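Local coordinates for putative GGDEF domain protein (Pseudomonas aeruginosa, PDB 7E6G) that probably makes the second messenger c-di-GMP from two GTP molecules as a magnesium-dependent diguanylate cyclase, and here holds a GTP analogue with its metal, at residues A[117-122]-A[185-190]; A[131-136]-A[228-233]. All blocks are in the same frame, centred on the assembly; numbering follows the deposited sequence.

Contact 1: A[117-122]-A[185-190]; sequences ERLREE and LLLLPQ
L119 of helix 112-128 meets L185 and L187 of strand 183-188 in a purely apolar contact, with no hydrogen bond passing between the segments. The two methyl branches of L119 divide the work: CD1 reaches tip to tip toward L185 CD2, at 3.9 Å, while CD2 slides past L187 CD1, which runs the opposite way, at 4.0 Å. Leucine suits all three places because its forked end can fill a buried layer from two directions. L187 uses its other branch as well, and its CD2 lies against the aliphatic parts of R118 and E122, 3.6 Å from R118 CG.

The charged ends of those two residues pair along the helix, one turn apart. R118 NE and E122 OE2 form a salt bridge at 3.3 Å, whose hydrogen bond is weak and bent to 135°. The R118 chain turns at its second torsion (chi2 77°), which carries the guanidinium along the helix toward E122. Beyond the pair sits P189: its CG approaches the guanidinium edge, 3.7 Å from R118 NH2, and its CB lies 3.8 Å from E122 CD. Proline suits this place as a compact ring that packs beside both charged ends without adding a donor of its own. With L119 turned into the layer between them, helix 112-128 runs at 29° to strand 183-188 over one face of the central sheet, part of the layered alpha/beta core of the GGDEF domain.

Contact 2: A[131-136]-A[228-233]; sequences QSYVLA and TEHRIG
The carbonyl oxygen of Y133 accepts the backbone N-H of H230, O to N 2.9 Å, in a nearly straight bond of 169°. Farther along, L135 and T228 form an antiparallel hydrogen-bonded pair: L135 N donates to T228 O, and T228 N returns the bond to L135 O, both at 2.9 Å. Between these bonds V134 and E229 make a non-hydrogen-bonded pair.

On the L135 side of the sheet, H230 CB sits over one face of the Y133 ring, 3.5 Å from its centroid, a CH-pi contact. The imidazole continues outward with its plane only 8° from that of the phenol, but displaced well to one side, the ring centroids 4.8 Å apart. Y133 takes a first torsion of 57°, which turns the ring so that one face meets H230 CB. Tyrosine suits this place by offering a broad face to the H230 methylene, and both residues carry a polar group that finds a partner on a helix: Y133 OH bonds N123 OD1 and H230 ND1 bonds T239 OG1. On the V134 side, the extended chain of E229 brings OE1 to 3.2 Å from S132 OG, beside R192.

Helix 236-252 packs L135 and T228 through T239, while helix 112-128 reaches L135 through L119 and Y133 through E122. Strand 183-188 flanks the other edge of strand 134-140 and strand 258-260 lies beyond 223-229, so the pair lies inside the sheet.

How the contacts relate
The centres of contacts 1 and 2 lie about 9 Å apart in the one GGDEF domain. Along the chain their segments alternate, 117-122, 131-136, 185-190 and 228-233, and helix 112-128 is followed by strand 134-140 after a short loop. That strand sits between strands 183-188 and 223-229 in the central sheet. Contact 2 joins two of these strands edge to edge, whereas contact 1 lays the helix over the sheet. The contacts meet directly: L186 N and L188 N probably hydrogen-bond to A136 O and V134 O, and L135 touches L185 and L187. Together they tie helix and sheet into one core, in which strand 134-140 ends in D139 and V140, which bind magnesium.

Contact 1: A[117-122]-A[185-190]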
loop_
_atom_site.group_PDB
_atom_site.type_symbol
_atom_site.label_atom_id
_atom_site.label_comp_id
_atom_site.label_asym_id
_atom_site.label_seq_id
_atom_site.Cartn_x
_atom_site.Cartn_y
_atom_site.Cartn_z
ATOM N N GLU A 117 36.350 -10.357 -10.865
ATOM C CA GLU A 117 35.581 -9.247 -10.634
ATOM C C GLU A 117 35.972 -8.575 -9.468
ATOM O O GLU A 117 35.941 -7.487 -9.465
ATOM C CB GLU A 117 34.191 -9.666 -10.712
ATOM C CG GLU A 117 33.150 -8.963 -9.956
ATOM C CD GLU A 117 31.898 -9.744 -10.043
ATOM O OE1 GLU A 117 31.630 -10.360 -11.095
ATOM O OE2 GLU A 117 31.159 -9.739 -9.072
ATOM N N ARG A 118 36.302 -9.252 -8.435
ATOM C CA ARG A 118 36.791 -8.693 -7.262
ATOM C C ARG A 118 38.190 -8.259 -7.405
ATOM O O ARG A 118 38.582 -7.362 -6.864
ATOM C CB ARG A 118 36.472 -9.557 -6.125
ATOM C CG ARG A 118 37.082 -9.166 -4.817
ATOM C CD ARG A 118 36.475 -8.023 -4.062
ATOM N NE ARG A 118 36.981 -7.956 -2.717
ATOM C CZ ARG A 118 36.355 -8.482 -1.702
ATOM N NH1 ARG A 118 35.244 -9.104 -1.897
ATOM N NH2 ARG A 118 36.806 -8.415 -0.505
ATOM N N LEU A 119 38.956 -8.915 -8.180
ATOM C CA LEU A 119 40.332 -8.483 -8.405
ATOM C C LEU A 119 40.373 -7.134 -9.111
ATOM O O LEU A 119 41.201 -6.273 -8.773
ATOM C CB LEU A 119 41.097 -9.535 -9.203
ATOM C CG LEU A 119 41.877 -10.576 -8.387
ATOM C CD1 LEU A 119 42.025 -11.854 -9.204
ATOM C CD2 LEU A 119 43.242 -10.064 -7.906
ATOM N N ARG A 120 39.480 -6.927 -10.081
ATOM C CA ARG A 120 39.357 -5.614 -10.709
ATOM C C ARG A 120 39.030 -4.537 -9.674
ATOM O O ARG A 120 39.693 -3.488 -9.614
ATOM C CB ARG A 120 38.296 -5.667 -11.811
ATOM C CG ARG A 120 38.012 -4.343 -12.488
ATOM C CD ARG A 120 37.589 -4.547 -13.951
ATOM N NE ARG A 120 38.609 -4.104 -14.914
ATOM C CZ ARG A 120 38.856 -4.695 -16.084
ATOM N NH1 ARG A 120 38.163 -5.768 -16.447
ATOM N NH2 ARG A 120 39.802 -4.216 -16.892
ATOM N N GLU A 121 38.024 -4.781 -8.826
ATOM C CA GLU A 121 37.654 -3.696 -7.916
ATOM C C GLU A 121 38.701 -3.487 -6.818
ATOM O O GLU A 121 38.857 -2.365 -6.320
ATOM C CB GLU A 121 36.253 -3.901 -7.330
ATOM C CG GLU A 121 36.022 -5.145 -6.531
ATOM C CD GLU A 121 34.536 -5.383 -6.268
ATOM O OE1 GLU A 121 34.172 -5.778 -5.129
ATOM O OE2 GLU A 121 33.730 -5.160 -7.205
ATOM N N GLU A 122 39.483 -4.509 -6.478
ATOM C CA GLU A 122 40.558 -4.270 -5.520
ATOM C C GLU A 122 41.769 -3.582 -6.154
ATOM O O GLU A 122 42.454 -2.815 -5.471
ATOM C CB GLU A 122 40.971 -5.578 -4.847
ATOM C CG GLU A 122 39.951 -6.103 -3.834
ATOM C CD GLU A 122 39.701 -5.137 -2.698
ATOM O OE1 GLU A 122 40.662 -4.444 -2.304
ATOM O OE2 GLU A 122 38.555 -5.085 -2.191
ATOM N N LEU A 185 42.730 -19.669 -5.571
ATOM C CA LEU A 185 43.282 -18.328 -5.492
ATOM C C LEU A 185 42.759 -17.678 -4.224
ATOM O O LEU A 185 41.544 -17.516 -4.057
ATOM C CB LEU A 185 42.922 -17.500 -6.726
ATOM C CG LEU A 185 43.642 -16.154 -6.758
ATOM C CD1 LEU A 185 45.152 -16.314 -6.699
ATOM C CD2 LEU A 185 43.255 -15.370 -8.002
ATOM N N LEU A 186 43.668 -17.344 -3.323
ATOM C CA LEU A 186 43.363 -16.597 -2.116
ATOM C C LEU A 186 43.605 -15.120 -2.414
ATOM O O LEU A 186 44.685 -14.750 -2.887
ATOM C CB LEU A 186 44.245 -17.076 -0.957
ATOM C CG LEU A 186 43.825 -18.293 -0.104
ATOM C CD1 LEU A 186 43.296 -19.486 -0.922
ATOM C CD2 LEU A 186 44.976 -18.752 0.778
ATOM N N LEU A 187 42.598 -14.290 -2.173
ATOM C CA LEU A 187 42.737 -12.845 -2.212
ATOM C C LEU A 187 42.584 -12.305 -0.795
ATOM O O LEU A 187 41.522 -12.455 -0.168
ATOM C CB LEU A 187 41.714 -12.210 -3.144
ATOM C CG LEU A 187 41.704 -10.682 -3.108
ATOM C CD1 LEU A 187 42.803 -10.121 -3.943
ATOM C CD2 LEU A 187 40.378 -10.196 -3.639
ATOM N N LEU A 188 43.648 -11.701 -0.278
ATOM C CA LEU A 188 43.543 -11.029 1.010
ATOM C C LEU A 188 43.508 -9.531 0.759
ATOM O O LEU A 188 44.552 -8.919 0.466
ATOM C CB LEU A 188 44.703 -11.397 1.940
ATOM C CG LEU A 188 45.101 -12.866 1.998
ATOM C CD1 LEU A 188 46.088 -13.093 3.136
ATOM C CD2 LEU A 188 43.879 -13.732 2.162
ATOM N N PRO A 189 42.344 -8.902 0.846
ATOM C CA PRO A 189 42.246 -7.478 0.536
ATOM C C PRO A 189 42.748 -6.637 1.692
ATOM O O PRO A 189 42.682 -7.034 2.860
ATOM C CB PRO A 189 40.745 -7.273 0.311
ATOM C CG PRO A 189 40.108 -8.291 1.193
ATOM C CD PRO A 189 41.059 -9.464 1.302
ATOM N N GLN A 190 43.259 -5.458 1.341
ATOM C CA GLN A 190 43.788 -4.514 2.318
ATOM C C GLN A 190 44.715 -5.216 3.300
ATOM O O GLN A 190 44.561 -5.124 4.518
ATOM C CB GLN A 190 42.653 -3.790 3.043
ATOM C CG GLN A 190 41.624 -3.194 2.099
ATOM C CD GLN A 190 40.438 -2.622 2.824
ATOM O OE1 GLN A 190 39.302 -3.057 2.619
ATOM N NE2 GLN A 190 40.684 -1.628 3.668
#

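Contact 2: A[131-136]-A[228-233]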
loop_
_atom_site.group_PDB
_atom_site.type_symbol
_atom_site.label_atom_id
_atom_site.label_comp_id
_atom_site.label_asym_id
_atom_site.label_seq_id
_atom_site.Cartn_x
_atom_site.Cartn_y
_atom_site.Cartn_z
ATOM N N GLN A 131 45.873 1.051 -0.544
ATOM C CA GLN A 131 45.820 -0.149 0.193
ATOM C C GLN A 131 45.891 -1.341 -0.752
ATOM O O GLN A 131 45.019 -1.491 -1.568
ATOM C CB GLN A 131 44.472 -0.107 0.919
ATOM C CG GLN A 131 43.346 0.657 0.232
ATOM C CD GLN A 131 41.974 0.338 0.742
ATOM O OE1 GLN A 131 41.639 -0.807 0.917
ATOM N NE2 GLN A 131 41.150 1.340 0.920
ATOM N N SER A 132 46.904 -2.169 -0.651
ATOM C CA SER A 132 46.999 -3.268 -1.486
ATOM C C SER A 132 46.530 -4.527 -0.928
ATOM O O SER A 132 46.106 -4.617 0.115
ATOM C CB SER A 132 48.333 -3.380 -2.077
ATOM O OG SER A 132 49.200 -3.804 -1.128
ATOM N N TYR A 133 46.444 -5.480 -1.780
ATOM C CA TYR A 133 46.029 -6.821 -1.395
ATOM C C TYR A 133 47.177 -7.790 -1.645
ATOM O O TYR A 133 48.151 -7.474 -2.337
ATOM C CB TYR A 133 44.785 -7.271 -2.170
ATOM C CG TYR A 133 44.988 -7.231 -3.660
ATOM C CD1 TYR A 133 44.692 -6.084 -4.391
ATOM C CD2 TYR A 133 45.535 -8.319 -4.333
ATOM C CE1 TYR A 133 44.897 -6.029 -5.756
ATOM C CE2 TYR A 133 45.730 -8.293 -5.703
ATOM C CZ TYR A 133 45.414 -7.135 -6.412
ATOM O OH TYR A 133 45.625 -7.100 -7.768
ATOM N N VAL A 134 47.066 -8.982 -1.075
ATOM C CA VAL A 134 48.013 -10.028 -1.438
ATOM C C VAL A 134 47.252 -11.163 -2.111
ATOM O O VAL A 134 46.051 -11.359 -1.909
ATOM C CB VAL A 134 48.852 -10.536 -0.237
ATOM C CG1 VAL A 134 49.353 -9.354 0.608
ATOM C CG2 VAL A 134 48.078 -11.526 0.603
ATOM N N LEU A 135 47.973 -11.890 -2.944
ATOM C CA LEU A 135 47.447 -12.964 -3.766
ATOM C C LEU A 135 48.235 -14.223 -3.443
ATOM O O LEU A 135 49.469 -14.217 -3.511
ATOM C CB LEU A 135 47.608 -12.604 -5.243
ATOM C CG LEU A 135 46.471 -12.796 -6.229
ATOM C CD1 LEU A 135 45.203 -12.151 -5.695
ATOM C CD2 LEU A 135 46.906 -12.167 -7.538
ATOM N N ALA A 136 47.539 -15.298 -3.087
ATOM C CA ALA A 136 48.177 -16.593 -2.858
ATOM C C ALA A 136 47.545 -17.616 -3.795
ATOM O O ALA A 136 46.334 -17.809 -3.775
ATOM C CB ALA A 136 48.037 -17.011 -1.393
ATOM N N THR A 228 52.229 -13.335 -3.766
ATOM C CA THR A 228 52.754 -12.009 -4.051
ATOM C C THR A 228 51.880 -10.932 -3.438
ATOM O O THR A 228 50.740 -11.161 -3.030
ATOM C CB THR A 228 52.851 -11.691 -5.547
ATOM O OG1 THR A 228 53.715 -10.560 -5.711
ATOM C CG2 THR A 228 51.487 -11.311 -6.106
ATOM N N GLU A 229 52.439 -9.732 -3.414
ATOM C CA GLU A 229 51.710 -8.522 -3.080
ATOM C C GLU A 229 51.382 -7.745 -4.344
ATOM O O GLU A 229 52.152 -7.725 -5.310
ATOM C CB GLU A 229 52.521 -7.629 -2.157
ATOM C CG GLU A 229 51.699 -6.593 -1.468
ATOM C CD GLU A 229 52.541 -5.760 -0.546
ATOM O OE1 GLU A 229 52.030 -4.741 -0.028
ATOM O OE2 GLU A 229 53.705 -6.155 -0.310
ATOM N N HIS A 230 50.233 -7.096 -4.337
ATOM C CA HIS A 230 49.907 -6.255 -5.468
ATOM C C HIS A 230 50.796 -5.011 -5.490
ATOM O O HIS A 230 50.808 -4.231 -4.532
ATOM C CB HIS A 230 48.452 -5.838 -5.440
ATOM C CG HIS A 230 48.148 -4.823 -6.483
ATOM N ND1 HIS A 230 48.306 -5.089 -7.825
ATOM C CD2 HIS A 230 47.785 -3.524 -6.391
ATOM C CE1 HIS A 230 48.009 -4.007 -8.519
ATOM N NE2 HIS A 230 47.689 -3.043 -7.674
ATOM N N ARG A 231 51.511 -4.812 -6.597
ATOM C CA ARG A 231 52.335 -3.627 -6.808
ATOM C C ARG A 231 51.513 -2.565 -7.536
ATOM O O ARG A 231 50.990 -2.823 -8.622
ATOM C CB ARG A 231 53.585 -3.998 -7.601
ATOM C CG ARG A 231 54.355 -5.151 -6.955
ATOM C CD ARG A 231 55.537 -5.646 -7.798
ATOM N NE ARG A 231 56.158 -6.832 -7.203
ATOM C CZ ARG A 231 57.183 -7.502 -7.733
ATOM N NH1 ARG A 231 57.723 -7.105 -8.887
ATOM N NH2 ARG A 231 57.665 -8.568 -7.100
ATOM N N ILE A 232 51.392 -1.375 -6.943
ATOM C CA ILE A 232 50.511 -0.349 -7.505
ATOM C C ILE A 232 51.053 0.147 -8.849
ATOM O O ILE A 232 52.268 0.226 -9.077
ATOM C CB ILE A 232 50.320 0.809 -6.505
ATOM C CG1 ILE A 232 49.532 0.329 -5.277
ATOM C CG2 ILE A 232 49.583 1.978 -7.147
ATOM C CD1 ILE A 232 49.425 1.368 -4.165
ATOM N N GLY A 233 50.138 0.468 -9.760
ATOM C CA GLY A 233 50.529 0.814 -11.109
ATOM C C GLY A 233 50.645 -0.385 -12.008
ATOM O O GLY A 233 51.377 -0.347 -13.004
#